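Local coordinates for protein putative TIM-barrel metal-dependent hydrolase (Mycobacterium avium subsp. paratuberculosis S397, PDB 4DZI) that probably hydrolyses an as yet undefined substrate as a TIM-barrel amidohydrolase whose active site holds a pair of metal ions, occupied here by cadmium, at residues 205-210 / 276-281; 212-217 / 282-287. All coordinates share one frame; numbering follows the deposited sequence.

Interaction 1. Residues 205-210 / 276-281; sequences PRSLGD and IVHGVF
A helix C-terminus closed by a Schellman motif meets a type I turn where His278, the first residue past helix 266-277, reaches Ser207 at the start of the turn Ser207-Asp210. Ser207 OG lies near the plane of the imidazole at its edge, 2.6 Å from His278 ND1, a short hydrogen bond in which either group could be the donor. The hydroxyl stands anti to the serine's backbone N (chi1 172°), which also lets it accept from Gly209 N at 3.1 Å and so form an ST turn. Ser274 on helix 266-277 is a further hydrogen-bond partner of this buried OG, so its orientation is closely fixed. The far nitrogen, His278 NE2, bonds to Asp256 of the second subunit, and the imidazole thereby links the turn to that subunit. Beside this polar link the backbones come close: the CA atoms of Gly209 and His278 are 4.9 Å apart, and Val280 CG2 presses on Gly209 CA at 3.4 Å, tighter than ordinary van der Waals contact. The bare CA of Gly209 permits both approaches. Behind His278, Gly279 takes positive phi (77°) as the C' residue, with Gly279 N bonded to Ile276 O at 3.0 Å, and also occupies the N-cap position of helix 280-283. An ST turn thus docks on a Schellman-ended helix, an arrangement that joins the loop between strand 192-193 and helix 214-223 to the junction of helices 266-277 and 280-283.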
ATOM      1  N   PRO C 205     -18.603  -3.258   4.729  1.00 21.83           N
ATOM      2  CA  PRO C 205     -18.099  -1.909   4.428  1.00 19.33           C
ATOM      3  C   PRO C 205     -18.356  -1.503   2.982  1.00 24.42           C
ATOM      4  O   PRO C 205     -18.567  -2.363   2.128  1.00 24.42           O
ATOM      5  CB  PRO C 205     -16.588  -2.012   4.684  1.00 22.10           C
ATOM      6  CG  PRO C 205     -16.272  -3.476   4.642  1.00 35.75           C
ATOM      7  CD  PRO C 205     -17.526  -4.240   4.975  1.00 25.88           C
ATOM      8  N   ARG C 206     -18.323  -0.200   2.700  1.00 15.32           N
ATOM      9  CA  ARG C 206     -18.555   0.311   1.341  1.00 16.74           C
ATOM     10  C   ARG C 206     -17.392   1.188   0.820  1.00 18.19           C
ATOM     11  O   ARG C 206     -16.664   1.848   1.582  1.00 15.23           O
ATOM     12  CB  ARG C 206     -19.864   1.117   1.250  1.00 17.59           C
ATOM     13  CG  ARG C 206     -21.152   0.342   1.524  1.00 18.46           C
ATOM     14  CD  ARG C 206     -22.341   1.260   1.289  1.00 24.53           C
ATOM     15  NE  ARG C 206     -22.490   2.314   2.306  1.00 18.32           N
ATOM     16  CZ  ARG C 206     -22.950   2.134   3.550  1.00 18.16           C
ATOM     17  NH1 ARG C 206     -23.278   0.920   4.008  1.00 18.70           N
ATOM     18  NH2 ARG C 206     -23.041   3.169   4.384  1.00 20.57           N
ATOM     19  N   SER C 207     -17.214   1.167  -0.491  1.00 16.04           N
ATOM     20  CA  SER C 207     -16.366   2.118  -1.199  1.00 19.73           C
ATOM     21  C   SER C 207     -16.937   3.529  -1.012  1.00 20.62           C
ATOM     22  O   SER C 207     -18.146   3.699  -0.909  1.00 17.07           O
ATOM     23  CB  SER C 207     -16.400   1.759  -2.684  1.00 18.07           C
ATOM     24  OG  SER C 207     -15.749   2.723  -3.455  1.00 18.70           O
ATOM     25  N   LEU C 208     -16.063   4.535  -0.963  1.00 13.04           N
ATOM     26  CA  LEU C 208     -16.524   5.929  -0.940  1.00 15.01           C
ATOM     27  C   LEU C 208     -17.404   6.223  -2.153  1.00 20.63           C
ATOM     28  O   LEU C 208     -18.326   7.026  -2.071  1.00 16.51           O
ATOM     29  CB  LEU C 208     -15.325   6.878  -0.876  1.00 14.13           C
ATOM     30  CG  LEU C 208     -14.763   6.952   0.556  1.00 16.18           C
ATOM     31  CD1 LEU C 208     -13.336   7.487   0.536  1.00 16.94           C
ATOM     32  CD2 LEU C 208     -15.641   7.862   1.414  1.00 13.30           C
ATOM     33  N   GLY C 209     -17.128   5.540  -3.260  1.00 14.98           N
ATOM     34  CA  GLY C 209     -17.909   5.667  -4.508  1.00 15.02           C
ATOM     35  C   GLY C 209     -19.116   4.757  -4.693  1.00 19.14           C
ATOM     36  O   GLY C 209     -19.625   4.667  -5.814  1.00 20.10           O
ATOM     37  N   ASP C 210     -19.566   4.101  -3.625  1.00 18.17           N
ATOM     38  CA  ASP C 210     -20.835   3.368  -3.624  1.00 15.32           C
ATOM     39  C   ASP C 210     -21.970   4.268  -4.111  1.00 24.34           C
ATOM     40  O   ASP C 210     -22.069   5.410  -3.714  1.00 16.51           O
ATOM     41  CB  ASP C 210     -21.150   2.836  -2.240  1.00 18.59           C
ATOM     42  CG  ASP C 210     -22.203   1.743  -2.284  1.00 24.00           C
ATOM     43  OD1 ASP C 210     -23.411   2.076  -2.253  1.00 24.00           O
ATOM     44  OD2 ASP C 210     -21.810   0.552  -2.346  1.00 25.55           O
ATOM     45  N   ILE C 276     -12.123   7.992  -7.267  1.00 12.66           N
ATOM     46  CA  ILE C 276     -11.949   8.163  -8.699  1.00 14.46           C
ATOM     47  C   ILE C 276     -12.436   6.958  -9.476  1.00 16.98           C
ATOM     48  O   ILE C 276     -13.259   7.106 -10.403  1.00 16.47           O
ATOM     49  CB  ILE C 276     -10.496   8.466  -9.094  1.00 15.67           C
ATOM     50  CG1 ILE C 276     -10.073   9.829  -8.513  1.00 13.34           C
ATOM     51  CG2 ILE C 276     -10.359   8.524 -10.614  1.00 18.19           C
ATOM     52  CD1 ILE C 276      -8.580  10.085  -8.510  1.00 15.94           C
ATOM     53  N   VAL C 277     -11.919   5.778  -9.128  1.00 15.78           N
ATOM     54  CA  VAL C 277     -12.234   4.555  -9.906  1.00 16.62           C
ATOM     55  C   VAL C 277     -13.720   4.243  -9.895  1.00 23.94           C
ATOM     56  O   VAL C 277     -14.276   3.822 -10.915  1.00 20.42           O
ATOM     57  CB  VAL C 277     -11.408   3.348  -9.391  1.00 16.30           C
ATOM     58  CG1 VAL C 277     -11.907   2.042 -10.004  1.00 17.13           C
ATOM     59  CG2 VAL C 277      -9.932   3.575  -9.683  1.00 15.13           C
ATOM     60  N   HIS C 278     -14.373   4.483  -8.776  1.00 14.84           N
ATOM     61  CA  HIS C 278     -15.776   4.200  -8.674  1.00 17.70           C
ATOM     62  C   HIS C 278     -16.656   5.351  -9.127  1.00 17.36           C
ATOM     63  O   HIS C 278     -17.805   5.367  -8.867  1.00 19.99           O
ATOM     64  CB  HIS C 278     -16.175   3.668  -7.304  1.00 18.55           C
ATOM     65  CG  HIS C 278     -15.788   2.241  -7.072  1.00 15.32           C
ATOM     66  ND1 HIS C 278     -15.713   1.689  -5.822  1.00 18.91           N
ATOM     67  CD2 HIS C 278     -15.457   1.253  -7.932  1.00 19.40           C
ATOM     68  CE1 HIS C 278     -15.369   0.424  -5.918  1.00 18.56           C
ATOM     69  NE2 HIS C 278     -15.197   0.134  -7.187  1.00 19.18           N
ATOM     70  N   GLY C 279     -16.055   6.298  -9.810  1.00 15.75           N
ATOM     71  CA  GLY C 279     -16.808   7.301 -10.572  1.00 16.62           C
ATOM     72  C   GLY C 279     -17.457   8.430  -9.788  1.00 22.93           C
ATOM     73  O   GLY C 279     -18.441   9.007 -10.225  1.00 17.51           O
ATOM     74  N   VAL C 280     -16.932   8.760  -8.609  1.00 18.29           N
ATOM     75  CA  VAL C 280     -17.534   9.873  -7.892  1.00 17.48           C
ATOM     76  C   VAL C 280     -17.427  11.187  -8.667  1.00 20.99           C
ATOM     77  O   VAL C 280     -18.381  11.961  -8.686  1.00 18.13           O
ATOM     78  CB  VAL C 280     -16.928  10.038  -6.490  1.00 17.27           C
ATOM     79  CG1 VAL C 280     -17.504  11.308  -5.831  1.00 15.92           C
ATOM     80  CG2 VAL C 280     -17.254   8.796  -5.669  1.00 14.98           C
ATOM     81  N   PHE C 281     -16.273  11.475  -9.258  1.00 15.50           N
ATOM     82  CA  PHE C 281     -16.110  12.705 -10.029  1.00 14.35           C
ATOM     83  C   PHE C 281     -16.772  12.602 -11.409  1.00 20.81           C
ATOM     84  O   PHE C 281     -17.104  13.616 -12.027  1.00 20.77           O
ATOM     85  CB  PHE C 281     -14.652  13.106 -10.137  1.00 18.15           C
ATOM     86  CG  PHE C 281     -14.001  13.306  -8.791  1.00 21.61           C
ATOM     87  CD1 PHE C 281     -14.418  14.341  -7.959  1.00 18.21           C
ATOM     88  CD2 PHE C 281     -12.993  12.461  -8.368  1.00 17.29           C
ATOM     89  CE1 PHE C 281     -13.821  14.521  -6.706  1.00 18.10           C
ATOM     90  CE2 PHE C 281     -12.394  12.633  -7.128  1.00 23.21           C
ATOM     91  CZ  PHE C 281     -12.809  13.670  -6.298  1.00 15.97           C
TER

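Interaction 2. Residues 212-217 / 282-287; sequences SHDPVW and TRHPKL
The imidazole of His284 is sandwiched between two methylene groups: Trp217 CB sits over the centre of one face, 3.7 Å from the ring centroid in a CH-pi contact, while Arg283 CB covers the opposite face nearer the rim. At its edge Asp214 OD1 receives a nearly straight hydrogen bond from His284 NE2 (2.8 Å, 171°), in the ring plane but well above the plane of the carboxylate. The same oxygen takes a second bond on its syn side, from Arg283 NE at 3.0 Å, a salt bridge in which the guanidinium is met at its edge. A bend at chi3 (-65°) turns that group to the acid, and a water donates to Asp214 OD1 at 2.7 Å while accepting from Arg283 NH2. Arg283 NH1 is held by the carbonyl of His278, and Asp214 OD2 pairs with Arg211. One turn on from Asp214 in helix 214-223, Trp217 CE3 meets Leu287 CD2 obliquely at 3.7 Å, adding an apolar border. Three donors thus converge on one carboxylate oxygen. One of them is the charged Arg283, and together with the salt bridge to Arg211 they would probably keep Asp214 ionised; its charge could in turn favour a protonated His284.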
ATOM      1  N   SER C 212     -24.962   4.396  -3.284  1.00 20.33           N
ATOM      2  CA  SER C 212     -25.807   4.871  -2.200  1.00 18.26           C
ATOM      3  C   SER C 212     -25.281   6.180  -1.563  1.00 18.90           C
ATOM      4  O   SER C 212     -25.993   6.836  -0.791  1.00 23.01           O
ATOM      5  CB  SER C 212     -26.009   3.791  -1.127  1.00 24.81           C
ATOM      6  OG  SER C 212     -24.799   3.556  -0.414  1.00 21.79           O
ATOM      7  N   HIS C 213     -24.052   6.567  -1.902  1.00 20.03           N
ATOM      8  CA  HIS C 213     -23.507   7.827  -1.383  1.00 20.91           C
ATOM      9  C   HIS C 213     -23.755   8.978  -2.303  1.00 25.40           C
ATOM     10  O   HIS C 213     -23.440  10.123  -1.964  1.00 20.64           O
ATOM     11  CB  HIS C 213     -21.998   7.691  -1.144  1.00 14.46           C
ATOM     12  CG  HIS C 213     -21.636   6.517  -0.259  1.00 13.51           C
ATOM     13  ND1 HIS C 213     -20.399   5.957  -0.262  1.00 16.14           N
ATOM     14  CD2 HIS C 213     -22.380   5.814   0.672  1.00 17.94           C
ATOM     15  CE1 HIS C 213     -20.374   4.944   0.612  1.00 12.29           C
ATOM     16  NE2 HIS C 213     -21.570   4.867   1.204  1.00 17.79           N
ATOM     17  N   ASP C 214     -24.290   8.706  -3.492  1.00 20.10           N
ATOM     18  CA  ASP C 214     -24.502   9.776  -4.455  1.00 19.89           C
ATOM     19  C   ASP C 214     -25.295  10.989  -3.924  1.00 15.32           C
ATOM     20  O   ASP C 214     -24.980  12.116  -4.269  1.00 18.77           O
ATOM     21  CB  ASP C 214     -25.163   9.238  -5.725  1.00 23.48           C
ATOM     22  CG  ASP C 214     -24.170   8.522  -6.611  1.00 29.99           C
ATOM     23  OD1 ASP C 214     -22.982   8.930  -6.583  1.00 22.32           O
ATOM     24  OD2 ASP C 214     -24.561   7.545  -7.301  1.00 29.34           O
ATOM     25  N   PRO C 215     -26.330  10.757  -3.111  1.00 20.80           N
ATOM     26  CA  PRO C 215     -27.065  11.936  -2.625  1.00 23.57           C
ATOM     27  C   PRO C 215     -26.200  12.907  -1.781  1.00 19.78           C
ATOM     28  O   PRO C 215     -26.312  14.118  -1.929  1.00 22.33           O
ATOM     29  CB  PRO C 215     -28.204  11.314  -1.815  1.00 24.67           C
ATOM     30  CG  PRO C 215     -28.437   9.993  -2.510  1.00 25.62           C
ATOM     31  CD  PRO C 215     -27.056   9.497  -2.837  1.00 21.82           C
ATOM     32  N   VAL C 216     -25.317  12.366  -0.944  1.00 20.72           N
ATOM     33  CA  VAL C 216     -24.345  13.197  -0.212  1.00 18.51           C
ATOM     34  C   VAL C 216     -23.405  13.956  -1.165  1.00 17.24           C
ATOM     35  O   VAL C 216     -23.226  15.163  -1.022  1.00 19.92           O
ATOM     36  CB  VAL C 216     -23.537  12.341   0.795  1.00 21.88           C
ATOM     37  CG1 VAL C 216     -22.385  13.158   1.399  1.00 19.19           C
ATOM     38  CG2 VAL C 216     -24.462  11.814   1.895  1.00 24.46           C
ATOM     39  N   TRP C 217     -22.739  13.267  -2.088  1.00 15.09           N
ATOM     40  CA  TRP C 217     -21.842  13.994  -3.001  1.00 15.00           C
ATOM     41  C   TRP C 217     -22.576  15.026  -3.814  1.00 15.39           C
ATOM     42  O   TRP C 217     -22.022  16.104  -4.094  1.00 17.80           O
ATOM     43  CB  TRP C 217     -21.118  13.080  -3.973  1.00 19.66           C
ATOM     44  CG  TRP C 217     -20.349  11.969  -3.314  1.00 16.51           C
ATOM     45  CD1 TRP C 217     -20.454  10.595  -3.567  1.00 19.46           C
ATOM     46  CD2 TRP C 217     -19.347  12.085  -2.252  1.00 15.01           C
ATOM     47  NE1 TRP C 217     -19.581   9.885  -2.790  1.00 18.91           N
ATOM     48  CE2 TRP C 217     -18.904  10.719  -1.958  1.00 15.79           C
ATOM     49  CE3 TRP C 217     -18.774  13.164  -1.539  1.00 17.25           C
ATOM     50  CZ2 TRP C 217     -17.923  10.450  -1.011  1.00 19.56           C
ATOM     51  CZ3 TRP C 217     -17.801  12.876  -0.579  1.00 19.05           C
ATOM     52  CH2 TRP C 217     -17.391  11.551  -0.318  1.00 17.82           C
ATOM     53  N   THR C 282     -16.967  11.372 -11.889  1.00 18.62           N
ATOM     54  CA  THR C 282     -17.722  11.172 -13.133  1.00 17.95           C
ATOM     55  C   THR C 282     -19.171  11.573 -12.890  1.00 20.10           C
ATOM     56  O   THR C 282     -19.741  12.341 -13.667  1.00 22.80           O
ATOM     57  CB  THR C 282     -17.640   9.712 -13.568  1.00 21.44           C
ATOM     58  OG1 THR C 282     -16.272   9.380 -13.819  1.00 21.24           O
ATOM     59  CG2 THR C 282     -18.519   9.469 -14.842  1.00 23.14           C
ATOM     60  N   ARG C 283     -19.761  11.099 -11.805  1.00 19.08           N
ATOM     61  CA  ARG C 283     -21.168  11.399 -11.511  1.00 18.24           C
ATOM     62  C   ARG C 283     -21.363  12.806 -10.969  1.00 23.80           C
ATOM     63  O   ARG C 283     -22.460  13.393 -11.098  1.00 20.83           O
ATOM     64  CB  ARG C 283     -21.769  10.373 -10.549  1.00 18.87           C
ATOM     65  CG  ARG C 283     -21.871   8.977 -11.162  1.00 20.08           C
ATOM     66  CD  ARG C 283     -22.545   7.991 -10.239  1.00 22.16           C
ATOM     67  NE  ARG C 283     -21.755   7.745  -9.021  1.00 20.79           N
ATOM     68  CZ  ARG C 283     -20.718   6.918  -8.933  1.00 23.64           C
ATOM     69  NH1 ARG C 283     -20.273   6.253 -10.000  1.00 21.94           N
ATOM     70  NH2 ARG C 283     -20.095   6.784  -7.760  1.00 22.70           N
ATOM     71  N   HIS C 284     -20.306  13.341 -10.361  1.00 21.94           N
ATOM     72  CA  HIS C 284     -20.366  14.649  -9.713  1.00 20.12           C
ATOM     73  C   HIS C 284     -19.190  15.506 -10.109  1.00 21.72           C
ATOM     74  O   HIS C 284     -18.262  15.722  -9.323  1.00 18.58           O
ATOM     75  CB  HIS C 284     -20.426  14.461  -8.193  1.00 16.04           C
ATOM     76  CG  HIS C 284     -21.449  13.437  -7.765  1.00 21.72           C
ATOM     77  ND1 HIS C 284     -22.773  13.723  -7.683  1.00 19.51           N
ATOM     78  CD2 HIS C 284     -21.319  12.086  -7.463  1.00 22.65           C
ATOM     79  CE1 HIS C 284     -23.447  12.615  -7.311  1.00 18.31           C
ATOM     80  NE2 HIS C 284     -22.556  11.616  -7.164  1.00 23.55           N
ATOM     81  N   PRO C 285     -19.190  16.010 -11.349  1.00 22.48           N
ATOM     82  CA  PRO C 285     -17.997  16.656 -11.895  1.00 25.92           C
ATOM     83  C   PRO C 285     -17.659  17.973 -11.219  1.00 22.26           C
ATOM     84  O   PRO C 285     -16.526  18.416 -11.300  1.00 22.06           O
ATOM     85  CB  PRO C 285     -18.343  16.875 -13.380  1.00 25.85           C
ATOM     86  CG  PRO C 285     -19.835  16.748 -13.448  1.00 26.70           C
ATOM     87  CD  PRO C 285     -20.246  15.805 -12.361  1.00 21.74           C
ATOM     88  N   LYS C 286     -18.632  18.575 -10.532  1.00 18.21           N
ATOM     89  CA  LYS C 286     -18.371  19.821  -9.778  1.00 22.42           C
ATOM     90  C   LYS C 286     -17.779  19.574  -8.383  1.00 17.99           C
ATOM     91  O   LYS C 286     -17.355  20.536  -7.732  1.00 20.86           O
ATOM     92  CB  LYS C 286     -19.642  20.692  -9.637  1.00 23.47           C
ATOM     93  CG  LYS C 286     -20.312  21.102 -10.947  1.00 27.90           C
ATOM     94  CD  LYS C 286     -21.287  22.239 -10.670  1.00 43.00           C
ATOM     95  CE  LYS C 286     -22.490  22.222 -11.597  1.00 60.73           C
ATOM     96  NZ  LYS C 286     -22.090  22.541 -12.989  1.00 51.67           N
ATOM     97  N   LEU C 287     -17.793  18.321  -7.915  1.00 19.70           N
ATOM     98  CA  LEU C 287     -17.321  17.992  -6.551  1.00 19.87           C
ATOM     99  C   LEU C 287     -15.842  18.299  -6.413  1.00 16.89           C
ATOM    100  O   LEU C 287     -15.039  17.915  -7.264  1.00 16.82           O
ATOM    101  CB  LEU C 287     -17.576  16.530  -6.210  1.00 14.91           C
ATOM    102  CG  LEU C 287     -17.227  16.138  -4.762  1.00 16.70           C
ATOM    103  CD1 LEU C 287     -18.197  16.783  -3.762  1.00 17.60           C
ATOM    104  CD2 LEU C 287     -17.330  14.617  -4.604  1.00 15.22           C
TER
HETATM  105  O   HOH W   1     -21.000   7.767  -5.172  1.00 23.31           O

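How the interactions relate
Followed from the N terminus, the chain leaves strand 192-193, runs through 205-210 and enters helix 214-223 by way of 212-217; strand 227-230 and helices 237-242 and 257-263 follow, and 276-281 starts on the last turn of helix 266-277 and runs through helix 280-283 into 282-287. Interaction 1 closes a loop of 65 intervening residues and interaction 2 one of 64, and because their segments alternate the two closures cross rather than nest. Both use helix 280-283, and their centres lie 9 Å apart. Arg206 NE and His213 NE2 probably hydrogen-bond across them at 2.9 Å. Together they tie the connection following strand 192-193 to the one leading into strand 289-292, next but one in the parallel sheet.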